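Local coordinates for MutT/NUDIX family protein (Bacillus thuringiensis str. Al Hakam, PDB 3ID9) that is a MutT/NUDIX family hydrolase, probably cleaving nucleoside diphosphate-linked substrates with the help of metal ions, as relatives do, at residues V24-G28 / L61-M65; I79-L83 / G148-S154. One frame throughout, in Å; residues are numbered along the deposited sequence.

Interaction 1. Residues V24-G28 / L61-M65; sequences VRVTG and LEEAM
Val26 presents both of its methyl groups to the first turn of helix 61-72. Its CG1 lies 3.9 Å from Leu61 O and its CG2 4.0 Å from Met65 N, so the fork rests against the two ends of one helical hydrogen bond, that from Met65 N to Leu61 O. CG2 also comes within 4.2 Å of Ala64 CB. With CG1 anti to the carbonyl carbon (chi1 -70°), CG2 falls between the backbone N and the carbonyl carbon, on the side of Ala64 and Met65.

On either side of this central valine a longer side chain of the helix reaches over to the strand. Leu61 sends out CD2, which meets Val24 CG1 at 3.6 Å, the two side chains crossing at about a right angle. Met65, a selenomethionine, runs the other way along the strand. Its chain leaves with CG anti to the backbone N (chi1 -173°) and then bends twice, bringing SE to 3.5 Å from Thr27 C and CE to Gly28 N. Its end packs on the main chain of Thr27 and Gly28. No hydrogen bond crosses between the segments; the contact is buried and made by van der Waals packing.

The strand is set from both edges: backbone hydrogen bonds join Val24 with Val55 and Val26 with Gly53 on one edge, and Arg25 and Thr27 with strand 95-104 on the other. Thr27 OG1 bonds His97, while Asp87 of the second subunit takes Leu61 N at the start of the helix.

The signed crossing angle of the two short axes is -54°. A helix laid obliquely across a mixed sheet in this way characterises the Nudix fold, and residues 53-74 match the Nudix box, whose loop-helix-loop carries the metal-binding glutamates in characterised relatives.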
loop_
_atom_site.group_PDB
_atom_site.type_symbol
_atom_site.label_atom_id
_atom_site.label_comp_id
_atom_site.label_asym_id
_atom_site.label_seq_id
_atom_site.Cartn_x
_atom_site.Cartn_y
_atom_site.Cartn_z
ATOM N N VAL B 24 5.495 -8.929 7.550
ATOM C CA VAL B 24 5.164 -7.562 7.176
ATOM C C VAL B 24 5.846 -6.533 8.071
ATOM O O VAL B 24 5.825 -6.639 9.298
ATOM C CB VAL B 24 3.650 -7.329 7.229
ATOM C CG1 VAL B 24 3.316 -5.971 6.640
ATOM C CG2 VAL B 24 2.929 -8.433 6.475
ATOM N N ARG B 25 6.452 -5.532 7.443
ATOM C CA ARG B 25 7.139 -4.472 8.166
ATOM C C ARG B 25 6.627 -3.094 7.811
ATOM O O ARG B 25 6.414 -2.780 6.638
ATOM C CB ARG B 25 8.644 -4.539 7.901
ATOM C CG ARG B 25 9.299 -5.671 8.650
ATOM C CD ARG B 25 10.771 -5.850 8.343
ATOM N NE ARG B 25 11.296 -6.863 9.249
ATOM C CZ ARG B 25 11.494 -6.658 10.549
ATOM N NH1 ARG B 25 11.229 -5.470 11.086
ATOM N NH2 ARG B 25 11.919 -7.653 11.319
ATOM N N VAL B 26 6.422 -2.283 8.843
ATOM C CA VAL B 26 5.955 -0.916 8.673
ATOM C C VAL B 26 7.073 0.041 9.057
ATOM O O VAL B 26 7.894 -0.264 9.916
ATOM C CB VAL B 26 4.727 -0.615 9.561
ATOM C CG1 VAL B 26 3.526 -1.372 9.049
ATOM C CG2 VAL B 26 5.016 -1.005 11.008
ATOM N N THR B 27 7.102 1.194 8.404
ATOM C CA THR B 27 8.111 2.210 8.680
ATOM C C THR B 27 7.387 3.535 8.755
ATOM O O THR B 27 6.489 3.801 7.952
ATOM C CB THR B 27 9.178 2.270 7.565
ATOM O OG1 THR B 27 10.032 1.128 7.671
ATOM C CG2 THR B 27 10.009 3.540 7.672
ATOM N N GLY B 28 7.772 4.357 9.727
ATOM C CA GLY B 28 7.125 5.639 9.886
ATOM C C GLY B 28 7.970 6.814 9.439
ATOM O O GLY B 28 9.179 6.856 9.664
ATOM N N LEU B 61 -1.875 -3.116 10.009
ATOM C CA LEU B 61 -0.663 -2.353 9.747
ATOM C C LEU B 61 -0.659 -1.125 10.655
ATOM O O LEU B 61 0.376 -0.744 11.196
ATOM C CB LEU B 61 -0.606 -1.893 8.289
ATOM C CG LEU B 61 -0.619 -2.978 7.219
ATOM C CD1 LEU B 61 -0.478 -2.323 5.860
ATOM C CD2 LEU B 61 0.499 -3.968 7.458
ATOM N N GLU B 62 -1.833 -0.528 10.824
ATOM C CA GLU B 62 -1.988 0.659 11.649
ATOM C C GLU B 62 -1.634 0.421 13.121
ATOM O O GLU B 62 -0.870 1.181 13.719
ATOM C CB GLU B 62 -3.423 1.170 11.545
ATOM C CG GLU B 62 -3.646 2.496 12.230
ATOM C CD GLU B 62 -5.084 2.957 12.153
ATOM O OE1 GLU B 62 -5.374 4.070 12.643
ATOM O OE2 GLU B 62 -5.925 2.210 11.608
ATOM N N GLU B 63 -2.192 -0.630 13.706
ATOM C CA GLU B 63 -1.917 -0.928 15.102
ATOM C C GLU B 63 -0.415 -1.103 15.345
ATOM O O GLU B 63 0.111 -0.668 16.369
ATOM C CB GLU B 63 -2.678 -2.187 15.531
ATOM C CG GLU B 63 -4.180 -2.075 15.328
ATOM C CD GLU B 63 -4.926 -3.349 15.685
ATOM O OE1 GLU B 63 -4.532 -4.438 15.202
ATOM O OE2 GLU B 63 -5.915 -3.256 16.443
ATOM N N ALA B 64 0.268 -1.732 14.393
ATOM C CA ALA B 64 1.701 -1.957 14.500
ATOM C C ALA B 64 2.476 -0.643 14.379
ATOM O O ALA B 64 3.427 -0.408 15.121
ATOM C CB ALA B 64 2.158 -2.940 13.430
HETATM N N MSE B 65 2.072 0.210 13.443
HETATM C CA MSE B 65 2.739 1.487 13.255
HETATM C C MSE B 65 2.634 2.324 14.535
HETATM O O MSE B 65 3.633 2.880 14.999
HETATM C CB MSE B 65 2.116 2.258 12.089
HETATM C CG MSE B 65 2.863 3.538 11.730
HETATM SE SE MSE B 65 4.618 3.207 10.900
HETATM C CE MSE B 65 5.736 3.125 12.485
#

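Interaction 2. Residues I79-L83 / G148-S154; sequences IKKLL and GLANAGS
Leu82 O receives the amide of Gly153 at 2.9 Å (N to O), a fairly straight bond with an N-H...O angle of 159°. The next carbonyl along the strand is used too: Ser154 N bonds Leu83 O at 3.1 Å, but from above the carbonyl plane, 44° out of it. Two successive carbonyls thus hold two successive amides of the loop, where a regular ladder would alternate.

Ser154 helps to shape that loop. With OG anti to its own carbonyl carbon (chi1 -68°), its hydroxyl turns back to donate to Asn151 O at 2.7 Å, closing the turn after the 3-10 segment 149-151. The turn leads the chain out of helix 139-147 and into strand 154-157, which pairs in parallel with strand 77-88 at this side of the Nudix sheet.

Leu83 CD1 lies near two carbonyl oxygens, 3.8 Å from Asn151 O and close to Gly148 O, and its side chain also touches Leu144 of the preceding helix. Lys80 and Lys81 form a classic beta bulge opposite Leu101, and the first bond of each side chain points toward the loop. Lys81, extended beyond CG, lays its CD 3.8 Å from Ala152 CB and carries NZ on to Ala150 O and Ala152 O of the second subunit. Lys80 instead folds at three torsions, crossing Leu149 at about a right angle with Lys80 CE 4.0 Å from Leu149 CD1.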
loop_
_atom_site.group_PDB
_atom_site.type_symbol
_atom_site.label_atom_id
_atom_site.label_comp_id
_atom_site.label_asym_id
_atom_site.label_seq_id
_atom_site.Cartn_x
_atom_site.Cartn_y
_atom_site.Cartn_z
ATOM N N ILE B 79 -2.034 7.878 10.963
ATOM C CA ILE B 79 -1.599 7.718 9.588
ATOM C C ILE B 79 -2.199 8.773 8.659
ATOM O O ILE B 79 -3.379 9.092 8.749
ATOM C CB ILE B 79 -1.965 6.303 9.081
ATOM C CG1 ILE B 79 -1.120 5.276 9.838
ATOM C CG2 ILE B 79 -1.757 6.202 7.572
ATOM C CD1 ILE B 79 -1.250 3.873 9.334
ATOM N N LYS B 80 -1.370 9.328 7.784
ATOM C CA LYS B 80 -1.832 10.321 6.823
ATOM C C LYS B 80 -2.087 9.576 5.526
ATOM O O LYS B 80 -3.183 9.611 4.976
ATOM C CB LYS B 80 -0.769 11.394 6.572
ATOM C CG LYS B 80 -0.588 12.392 7.697
ATOM C CD LYS B 80 -1.000 13.796 7.261
ATOM C CE LYS B 80 -0.050 14.375 6.211
ATOM N NZ LYS B 80 1.321 14.610 6.750
ATOM N N LYS B 81 -1.054 8.898 5.044
ATOM C CA LYS B 81 -1.157 8.140 3.815
ATOM C C LYS B 81 -0.085 7.075 3.661
ATOM O O LYS B 81 0.965 7.117 4.304
ATOM C CB LYS B 81 -1.115 9.074 2.603
ATOM C CG LYS B 81 -2.479 9.559 2.153
ATOM C CD LYS B 81 -2.375 10.330 0.853
ATOM C CE LYS B 81 -3.750 10.605 0.260
ATOM N NZ LYS B 81 -3.650 11.039 -1.172
ATOM N N LEU B 82 -0.385 6.110 2.803
ATOM C CA LEU B 82 0.510 5.016 2.491
ATOM C C LEU B 82 1.487 5.660 1.509
ATOM O O LEU B 82 1.087 6.149 0.453
ATOM C CB LEU B 82 -0.286 3.911 1.806
ATOM C CG LEU B 82 0.212 2.475 1.732
ATOM C CD1 LEU B 82 1.710 2.490 1.517
ATOM C CD2 LEU B 82 -0.160 1.735 3.003
ATOM N N LEU B 83 2.764 5.683 1.850
ATOM C CA LEU B 83 3.726 6.311 0.967
ATOM C C LEU B 83 4.397 5.369 -0.019
ATOM O O LEU B 83 4.554 5.690 -1.202
ATOM C CB LEU B 83 4.820 7.003 1.787
ATOM C CG LEU B 83 5.965 7.556 0.932
ATOM C CD1 LEU B 83 5.461 8.763 0.150
ATOM C CD2 LEU B 83 7.146 7.943 1.810
ATOM N N GLY B 148 6.836 13.973 -0.591
ATOM C CA GLY B 148 5.744 13.826 0.354
ATOM C C GLY B 148 4.445 13.267 -0.198
ATOM O O GLY B 148 4.444 12.316 -0.987
ATOM N N LEU B 149 3.336 13.865 0.231
ATOM C CA LEU B 149 2.005 13.441 -0.182
ATOM C C LEU B 149 1.868 13.291 -1.691
ATOM O O LEU B 149 1.025 12.536 -2.166
ATOM C CB LEU B 149 0.955 14.426 0.341
ATOM C CG LEU B 149 -0.104 13.876 1.307
ATOM C CD1 LEU B 149 0.547 13.165 2.478
ATOM C CD2 LEU B 149 -0.973 15.029 1.806
ATOM N N ALA B 150 2.699 14.001 -2.443
ATOM C CA ALA B 150 2.649 13.922 -3.898
ATOM C C ALA B 150 3.114 12.552 -4.402
ATOM O O ALA B 150 2.724 12.109 -5.483
ATOM C CB ALA B 150 3.509 15.026 -4.509
ATOM N N ASN B 151 3.953 11.884 -3.618
ATOM C CA ASN B 151 4.460 10.578 -4.004
ATOM C C ASN B 151 3.723 9.449 -3.308
ATOM O O ASN B 151 4.137 8.294 -3.384
ATOM C CB ASN B 151 5.959 10.481 -3.709
ATOM C CG ASN B 151 6.773 11.470 -4.516
ATOM O OD1 ASN B 151 6.419 11.797 -5.650
ATOM N ND2 ASN B 151 7.878 11.940 -3.946
ATOM N N ALA B 152 2.631 9.782 -2.630
ATOM C CA ALA B 152 1.836 8.776 -1.936
ATOM C C ALA B 152 1.389 7.688 -2.923
ATOM O O ALA B 152 1.202 7.959 -4.107
ATOM C CB ALA B 152 0.620 9.432 -1.301
ATOM N N GLY B 153 1.227 6.462 -2.433
ATOM C CA GLY B 153 0.794 5.372 -3.291
ATOM C C GLY B 153 1.851 4.791 -4.222
ATOM O O GLY B 153 1.509 4.189 -5.242
ATOM N N SER B 154 3.127 4.972 -3.890
ATOM C CA SER B 154 4.209 4.437 -4.711
ATOM C C SER B 154 4.375 2.950 -4.425
ATOM O O SER B 154 4.185 2.501 -3.296
ATOM C CB SER B 154 5.525 5.158 -4.415
ATOM O OG SER B 154 5.484 6.497 -4.856
#

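From the N terminus, strand 23-32 opens interaction 1, and the chain passes through strands 35-40 and 48-54 before helix 61-72 closes it. Only then does strand 77-88 open interaction 2, which closes after strands 95-104 and 124-128 and helix 139-147 have been laid down. The two loops therefore follow in series, neither nested nor crossed. Strand 95-104 joins them within the sheet, pairing in parallel with 23-32 and antiparallel with 77-88. Their centres are 14 Å apart, yet they touch directly where Glu62 CG packs on Ile79 CD1 at 4.0 Å. Both contacts also border the second subunit, so each lies close to the interface between the two chains.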